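Local coordinates for protein peptidyl tryptophan dihydroxylase (Pseudomonas putida, PDB 7CTQ) that uses FAD to dihydroxylate a tryptophan residue of a peptide, a step essential for making the tryptophylquinone cofactor of quinohemoprotein amine dehydrogenase, at residues Ala30-Ser35 with Ser108-Arg113; Gly155-Ser160 with Ser243-Leu248. One frame throughout, in Å; residues are numbered along the deposited sequence.

In the fold
Contact 1 and contact 2 lie in different sheets, their centres 29 Å apart and their nearest atoms about 16 Å apart, and both have an end at FAD. Contact 1 pairs strands 31-35 and 108-119 of the Rossmann-type nucleotide-binding sheet; it is partly buried, with Ser108 and Glu111 at the surface, and reaches the adenosine half of the cofactor. Contact 2 is more buried and lies nearer the centre of the molecule, where the strands 158-166 and 238-243 of the large mixed sheet separate. Backbone bonds and valines hold the first together, whereas hydroxyls, a carboxylate and two waters do much of the work in the second.

Contact 1: Ala30-Ser35 with Ser108-Arg113; sequences AVTVVS and SVVEGR. With FAD (flavin-adenine dinucleotide), chain C.
Strand 31-35 runs parallel to residues 108-111 of its neighbour, their axes 4.7 Å apart at the closest and turned 24° to each other, linked by a ladder of backbone bonds. Its straightest rung is Val33 N to Ser108 O at 2.7 Å; Val33 O answers by accepting Val110 N at 2.8 Å. On one face of the sheet Thr32, Val34, Ser108 and Val110 meet. Thr32 CG2 lies 4.0 Å from Val110 CG2, while Val34 CG1, anti to its own nitrogen (chi1 -175°), rests 3.4 Å from Val110 O. On the other face Val33 packs against Ala21 of helix 15-27, and Val109 against Leu102 of helix 91-104. This is the Rossmann-type dinucleotide fold, in which strand 31-35 lies between strands 8-11 and 108-119, and its C-terminal end meets the adenosine of FAD. There the ladder closes with Gly112 N on Ser35 O at 3.0 Å, the donor standing above the carbonyl plane. Ser35 OG comes within 3.5 Å of the ribose atom O3B of FAD, and Gly112 O within 3.7 Å of adenine C2A. Glu111 lays CG beside Ser35 O and turns its carboxylate to the backbone N of Trp37; Arg113 forms a salt bridge with Asp128.

Contact 2: Gly155-Ser160 with Ser243-Leu248; sequences GPETVS and SSTAIL
Glu157 and Thr245 cross at a slant, the carboxylate of one coming over the hydroxyl of the other, with Glu157 OE2 2.8 Å from Thr245 OG1. The same hydroxyl accepts a hydrogen bond from the backbone N of Thr158, at 2.8 Å and nearly straight (164°). The threonine's two branches divide the work: OG1 sits beside its own nitrogen (chi1 -59°) and faces Glu157 and Thr158, whereas CG2, anti to that nitrogen, lies 3.5 Å from Gly155 O. Glu157 bends at chi2 (63°), which brings its acid group back over Thr245, and a salt bridge to Arg154 holds the same OE2. With an alanine here, Arg154 would probably lose its carboxylate mate and one of the waters an acceptor. This water joins OE2 to Thr158 O and Ser243 OG; a second links Pro156 O to Ala246 N.

Farther along, Ser244 OG, wedged between its own N and carbonyl carbon, meets Ser160 OG at 3.0 Å and touches Thr158 CG2. Ser160 OG is hydrogen-bonded to Thr199 OG1 as well, and its residue borders FAD. Here Val159 and Ser243 form an antiparallel non-hydrogen-bonded pair, next to which Ser244 N reaches Thr158 O at 2.9 Å from above the carbonyl plane. Beyond it the chains leave regular pairing, then meet again through Gly155 N and Ala246 O at 2.9 Å. Side-chain hydroxyls and water thus take the place of ladder rungs where the strands part, although Ser244 O is buried without a polar partner.

Contact 1: Ala30-Ser35 with Ser108-Arg113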
loop_
_atom_site.group_PDB
_atom_site.type_symbol
_atom_site.label_atom_id
_atom_site.label_comp_id
_atom_site.label_asym_id
_atom_site.label_seq_id
_atom_site.Cartn_x
_atom_site.Cartn_y
_atom_site.Cartn_z
ATOM N N ALA A 30 -6.586 -22.868 -7.862
ATOM C CA ALA A 30 -5.188 -23.227 -8.062
ATOM C C ALA A 30 -4.420 -21.988 -8.506
ATOM O O ALA A 30 -4.892 -21.236 -9.364
ATOM C CB ALA A 30 -5.069 -24.339 -9.106
ATOM N N VAL A 31 -3.249 -21.761 -7.910
ATOM C CA VAL A 31 -2.503 -20.521 -8.106
ATOM C C VAL A 31 -1.020 -20.830 -8.239
ATOM O O VAL A 31 -0.473 -21.620 -7.464
ATOM C CB VAL A 31 -2.722 -19.538 -6.936
ATOM C CG1 VAL A 31 -1.946 -18.248 -7.165
ATOM C CG2 VAL A 31 -4.209 -19.265 -6.717
ATOM N N THR A 32 -0.367 -20.178 -9.201
ATOM C CA THR A 32 1.080 -20.232 -9.374
ATOM C C THR A 32 1.650 -18.823 -9.278
ATOM O O THR A 32 1.115 -17.892 -9.888
ATOM C CB THR A 32 1.453 -20.857 -10.729
ATOM O OG1 THR A 32 1.013 -22.220 -10.773
ATOM C CG2 THR A 32 2.962 -20.797 -10.960
ATOM N N VAL A 33 2.732 -18.664 -8.525
ATOM C CA VAL A 33 3.406 -17.380 -8.378
ATOM C C VAL A 33 4.789 -17.482 -9.003
ATOM O O VAL A 33 5.503 -18.467 -8.793
ATOM C CB VAL A 33 3.503 -16.954 -6.898
ATOM C CG1 VAL A 33 4.372 -15.718 -6.745
ATOM C CG2 VAL A 33 2.116 -16.696 -6.326
ATOM N N VAL A 34 5.159 -16.467 -9.781
ATOM C CA VAL A 34 6.493 -16.331 -10.353
ATOM C C VAL A 34 7.132 -15.092 -9.750
ATOM O O VAL A 34 6.492 -14.035 -9.690
ATOM C CB VAL A 34 6.452 -16.212 -11.887
ATOM C CG1 VAL A 34 7.864 -16.185 -12.457
ATOM C CG2 VAL A 34 5.638 -17.341 -12.483
ATOM N N SER A 35 8.386 -15.210 -9.321
ATOM C CA SER A 35 9.066 -14.060 -8.737
ATOM C C SER A 35 10.555 -14.345 -8.648
ATOM O O SER A 35 10.991 -15.499 -8.690
ATOM C CB SER A 35 8.513 -13.714 -7.353
ATOM O OG SER A 35 9.370 -12.823 -6.661
ATOM N N SER A 108 2.217 -22.895 -6.079
ATOM C CA SER A 108 3.463 -23.121 -6.802
ATOM C C SER A 108 4.274 -21.833 -6.836
ATOM O O SER A 108 3.738 -20.764 -7.141
ATOM C CB SER A 108 3.181 -23.595 -8.229
ATOM O OG SER A 108 2.045 -24.442 -8.287
ATOM N N VAL A 109 5.561 -21.927 -6.523
ATOM C CA VAL A 109 6.462 -20.769 -6.517
ATOM C C VAL A 109 7.568 -21.058 -7.521
ATOM O O VAL A 109 8.581 -21.683 -7.196
ATOM C CB VAL A 109 7.034 -20.469 -5.131
ATOM C CG1 VAL A 109 7.766 -19.132 -5.133
ATOM C CG2 VAL A 109 5.927 -20.465 -4.104
ATOM N N VAL A 110 7.380 -20.588 -8.752
ATOM C CA VAL A 110 8.358 -20.741 -9.825
ATOM C C VAL A 110 9.318 -19.560 -9.730
ATOM O O VAL A 110 8.970 -18.436 -10.090
ATOM C CB VAL A 110 7.684 -20.802 -11.198
ATOM C CG1 VAL A 110 8.720 -20.766 -12.311
ATOM C CG2 VAL A 110 6.780 -22.030 -11.302
ATOM N N GLU A 111 10.529 -19.809 -9.233
ATOM C CA GLU A 111 11.531 -18.753 -9.207
ATOM C C GLU A 111 11.905 -18.377 -10.636
ATOM O O GLU A 111 11.837 -19.196 -11.556
ATOM C CB GLU A 111 12.766 -19.184 -8.404
ATOM C CG GLU A 111 13.596 -18.016 -7.841
ATOM C CD GLU A 111 14.539 -17.371 -8.850
ATOM O OE1 GLU A 111 15.184 -16.363 -8.488
ATOM O OE2 GLU A 111 14.676 -17.890 -9.979
ATOM N N GLY A 112 12.256 -17.112 -10.826
ATOM C CA GLY A 112 12.716 -16.622 -12.114
ATOM C C GLY A 112 12.290 -15.196 -12.402
ATOM O O GLY A 112 11.225 -14.739 -11.987
ATOM N N ARG A 113 13.140 -14.473 -13.129
ATOM C CA ARG A 113 12.790 -13.136 -13.586
ATOM C C ARG A 113 11.920 -13.231 -14.833
ATOM O O ARG A 113 12.219 -14.001 -15.753
ATOM C CB ARG A 113 14.041 -12.310 -13.883
ATOM C CG ARG A 113 13.731 -11.022 -14.622
ATOM C CD ARG A 113 14.673 -9.898 -14.236
ATOM N NE ARG A 113 15.939 -9.994 -14.952
ATOM C CZ ARG A 113 16.958 -9.157 -14.791
ATOM N NH1 ARG A 113 18.074 -9.332 -15.488
ATOM N NH2 ARG A 113 16.863 -8.146 -13.934
HETATM P PA FAD C . 7.264 -5.665 -3.607
HETATM O O1A FAD C . 7.356 -5.855 -2.143
HETATM O O2A FAD C . 8.299 -4.693 -4.155
HETATM O O5B FAD C . 7.271 -7.066 -4.298
HETATM C C5B FAD C . 7.592 -7.214 -5.695
HETATM C C4B FAD C . 8.240 -8.564 -5.845
HETATM O O4B FAD C . 8.375 -8.871 -7.252
HETATM C C3B FAD C . 9.639 -8.703 -5.235
HETATM O O3B FAD C . 9.789 -9.989 -4.637
HETATM C C2B FAD C . 10.563 -8.495 -6.441
HETATM O O2B FAD C . 11.806 -9.187 -6.327
HETATM C C1B FAD C . 9.729 -9.134 -7.550
HETATM N N9A FAD C . 10.004 -8.704 -8.914
HETATM C C8A FAD C . 10.312 -7.456 -9.379
HETATM N N7A FAD C . 10.495 -7.385 -10.675
HETATM C C5A FAD C . 10.326 -8.695 -11.087
HETATM C C6A FAD C . 10.409 -9.314 -12.351
HETATM N N6A FAD C . 10.694 -8.665 -13.479
HETATM N N1A FAD C . 10.177 -10.651 -12.425
HETATM C C2A FAD C . 9.891 -11.312 -11.299
HETATM N N3A FAD C . 9.790 -10.828 -10.056
HETATM C C4A FAD C . 10.016 -9.512 -10.015
HETATM N N1 FAD C . 6.998 -0.030 3.703
HETATM C C2 FAD C . 6.944 -0.230 5.054
HETATM O O2 FAD C . 6.047 -0.895 5.576
HETATM N N3 FAD C . 7.918 0.312 5.866
HETATM C C4 FAD C . 8.995 1.068 5.450
HETATM O O4 FAD C . 9.809 1.488 6.269
HETATM C C4X FAD C . 9.046 1.278 4.016
HETATM N N5 FAD C . 10.031 1.990 3.535
HETATM C C5X FAD C . 10.080 2.193 2.165
HETATM C C6 FAD C . 11.121 2.957 1.635
HETATM C C7 FAD C . 11.205 3.203 0.269
HETATM C C7M FAD C . 12.344 4.029 -0.269
HETATM C C8 FAD C . 10.227 2.678 -0.591
HETATM C C8M FAD C . 10.294 2.917 -2.076
HETATM C C9 FAD C . 9.191 1.911 -0.067
HETATM C C9A FAD C . 9.107 1.672 1.299
HETATM N N10 FAD C . 8.072 0.894 1.857
HETATM C C10 FAD C . 8.001 0.690 3.220
HETATM C "C1'" FAD C . 7.005 0.364 1.005
HETATM C "C2'" FAD C . 7.101 -1.129 0.737
HETATM O "O2'" FAD C . 8.403 -1.495 0.282
HETATM C "C3'" FAD C . 6.063 -1.487 -0.325
HETATM O "O3'" FAD C . 4.834 -0.876 0.050
HETATM C "C4'" FAD C . 5.809 -2.976 -0.531
HETATM O "O4'" FAD C . 7.032 -3.719 -0.521
HETATM C "C5'" FAD C . 5.058 -3.220 -1.818
HETATM O "O5'" FAD C . 4.671 -4.601 -1.867
HETATM P P FAD C . 4.476 -5.331 -3.230
HETATM O O1P FAD C . 3.372 -4.577 -3.986
HETATM O O2P FAD C . 4.267 -6.791 -3.021
HETATM O O3P FAD C . 5.845 -5.063 -3.986
#

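Contact 2: Gly155-Ser160 with Ser243-Leu248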
loop_
_atom_site.group_PDB
_atom_site.type_symbol
_atom_site.label_atom_id
_atom_site.label_comp_id
_atom_site.label_asym_id
_atom_site.label_seq_id
_atom_site.Cartn_x
_atom_site.Cartn_y
_atom_site.Cartn_z
ATOM N N GLY A 155 2.370 12.436 -7.638
ATOM C CA GLY A 155 2.689 13.496 -6.715
ATOM C C GLY A 155 4.041 14.106 -7.004
ATOM O O GLY A 155 4.695 13.781 -8.000
ATOM N N PRO A 156 4.488 15.001 -6.124
ATOM C CA PRO A 156 5.811 15.621 -6.287
ATOM C C PRO A 156 6.874 14.558 -6.484
ATOM O O PRO A 156 6.954 13.607 -5.711
ATOM C CB PRO A 156 6.016 16.372 -4.967
ATOM C CG PRO A 156 4.641 16.520 -4.383
ATOM C CD PRO A 156 3.869 15.324 -4.831
ATOM N N GLU A 157 7.670 14.713 -7.549
ATOM C CA GLU A 157 8.698 13.734 -7.878
ATOM C C GLU A 157 9.688 13.599 -6.726
ATOM O O GLU A 157 10.244 14.591 -6.248
ATOM C CB GLU A 157 9.431 14.137 -9.157
ATOM C CG GLU A 157 10.059 12.948 -9.864
ATOM C CD GLU A 157 9.015 11.948 -10.341
ATOM O OE1 GLU A 157 7.900 12.375 -10.748
ATOM O OE2 GLU A 157 9.299 10.731 -10.286
ATOM N N THR A 158 9.898 12.364 -6.276
ATOM C CA THR A 158 10.615 12.116 -5.032
ATOM C C THR A 158 11.593 10.963 -5.220
ATOM O O THR A 158 11.263 9.956 -5.853
ATOM C CB THR A 158 9.620 11.792 -3.901
ATOM O OG1 THR A 158 8.623 12.823 -3.836
ATOM C CG2 THR A 158 10.317 11.727 -2.572
ATOM N N VAL A 159 12.789 11.105 -4.657
ATOM C CA VAL A 159 13.821 10.077 -4.743
ATOM C C VAL A 159 14.308 9.751 -3.337
ATOM O O VAL A 159 14.476 10.641 -2.494
ATOM C CB VAL A 159 14.990 10.507 -5.663
ATOM C CG1 VAL A 159 16.132 9.520 -5.587
ATOM C CG2 VAL A 159 14.529 10.590 -7.104
ATOM N N SER A 160 14.502 8.465 -3.075
ATOM C CA SER A 160 15.085 8.014 -1.825
ATOM C C SER A 160 16.468 7.462 -2.155
ATOM O O SER A 160 16.594 6.564 -2.992
ATOM C CB SER A 160 14.193 6.967 -1.149
ATOM O OG SER A 160 12.966 7.561 -0.712
ATOM N N SER A 243 13.132 5.584 -6.883
ATOM C CA SER A 243 11.982 6.463 -7.043
ATOM C C SER A 243 10.985 6.166 -5.930
ATOM O O SER A 243 10.577 5.014 -5.742
ATOM C CB SER A 243 11.336 6.281 -8.410
ATOM O OG SER A 243 10.171 7.101 -8.522
ATOM N N SER A 244 10.632 7.195 -5.158
ATOM C CA SER A 244 9.659 7.055 -4.081
ATOM C C SER A 244 8.473 7.992 -4.283
ATOM O O SER A 244 7.786 8.345 -3.318
ATOM C CB SER A 244 10.324 7.303 -2.730
ATOM O OG SER A 244 10.916 8.586 -2.716
ATOM N N THR A 245 8.261 8.428 -5.523
ATOM C CA THR A 245 7.146 9.302 -5.873
ATOM C C THR A 245 5.806 8.613 -5.608
ATOM O O THR A 245 5.646 7.409 -5.853
ATOM C CB THR A 245 7.255 9.680 -7.358
ATOM O OG1 THR A 245 8.503 10.356 -7.608
ATOM C CG2 THR A 245 6.081 10.551 -7.795
ATOM N N ALA A 246 4.833 9.383 -5.124
ATOM C CA ALA A 246 3.466 8.878 -5.002
ATOM C C ALA A 246 2.862 8.671 -6.391
ATOM O O ALA A 246 2.759 9.620 -7.174
ATOM C CB ALA A 246 2.624 9.855 -4.179
ATOM N N ILE A 247 2.458 7.440 -6.701
ATOM C CA ILE A 247 1.984 7.076 -8.034
ATOM C C ILE A 247 0.706 6.251 -7.923
ATOM O O ILE A 247 0.689 5.201 -7.266
ATOM C CB ILE A 247 3.042 6.287 -8.822
ATOM C CG1 ILE A 247 4.283 7.156 -9.058
ATOM C CG2 ILE A 247 2.436 5.760 -10.125
ATOM C CD1 ILE A 247 5.522 6.359 -9.500
ATOM N N LEU A 248 -0.349 6.698 -8.599
ATOM C CA LEU A 248 -1.534 5.887 -8.805
ATOM C C LEU A 248 -1.527 5.421 -10.253
ATOM O O LEU A 248 -1.432 6.247 -11.164
ATOM C CB LEU A 248 -2.803 6.688 -8.489
ATOM C CG LEU A 248 -4.171 6.044 -8.712
ATOM C CD1 LEU A 248 -4.425 4.841 -7.815
ATOM C CD2 LEU A 248 -5.252 7.131 -8.505
HETATM O O HOH W 1 5.025 12.108 -4.363
HETATM O O HOH W 2 11.424 9.681 -8.738
#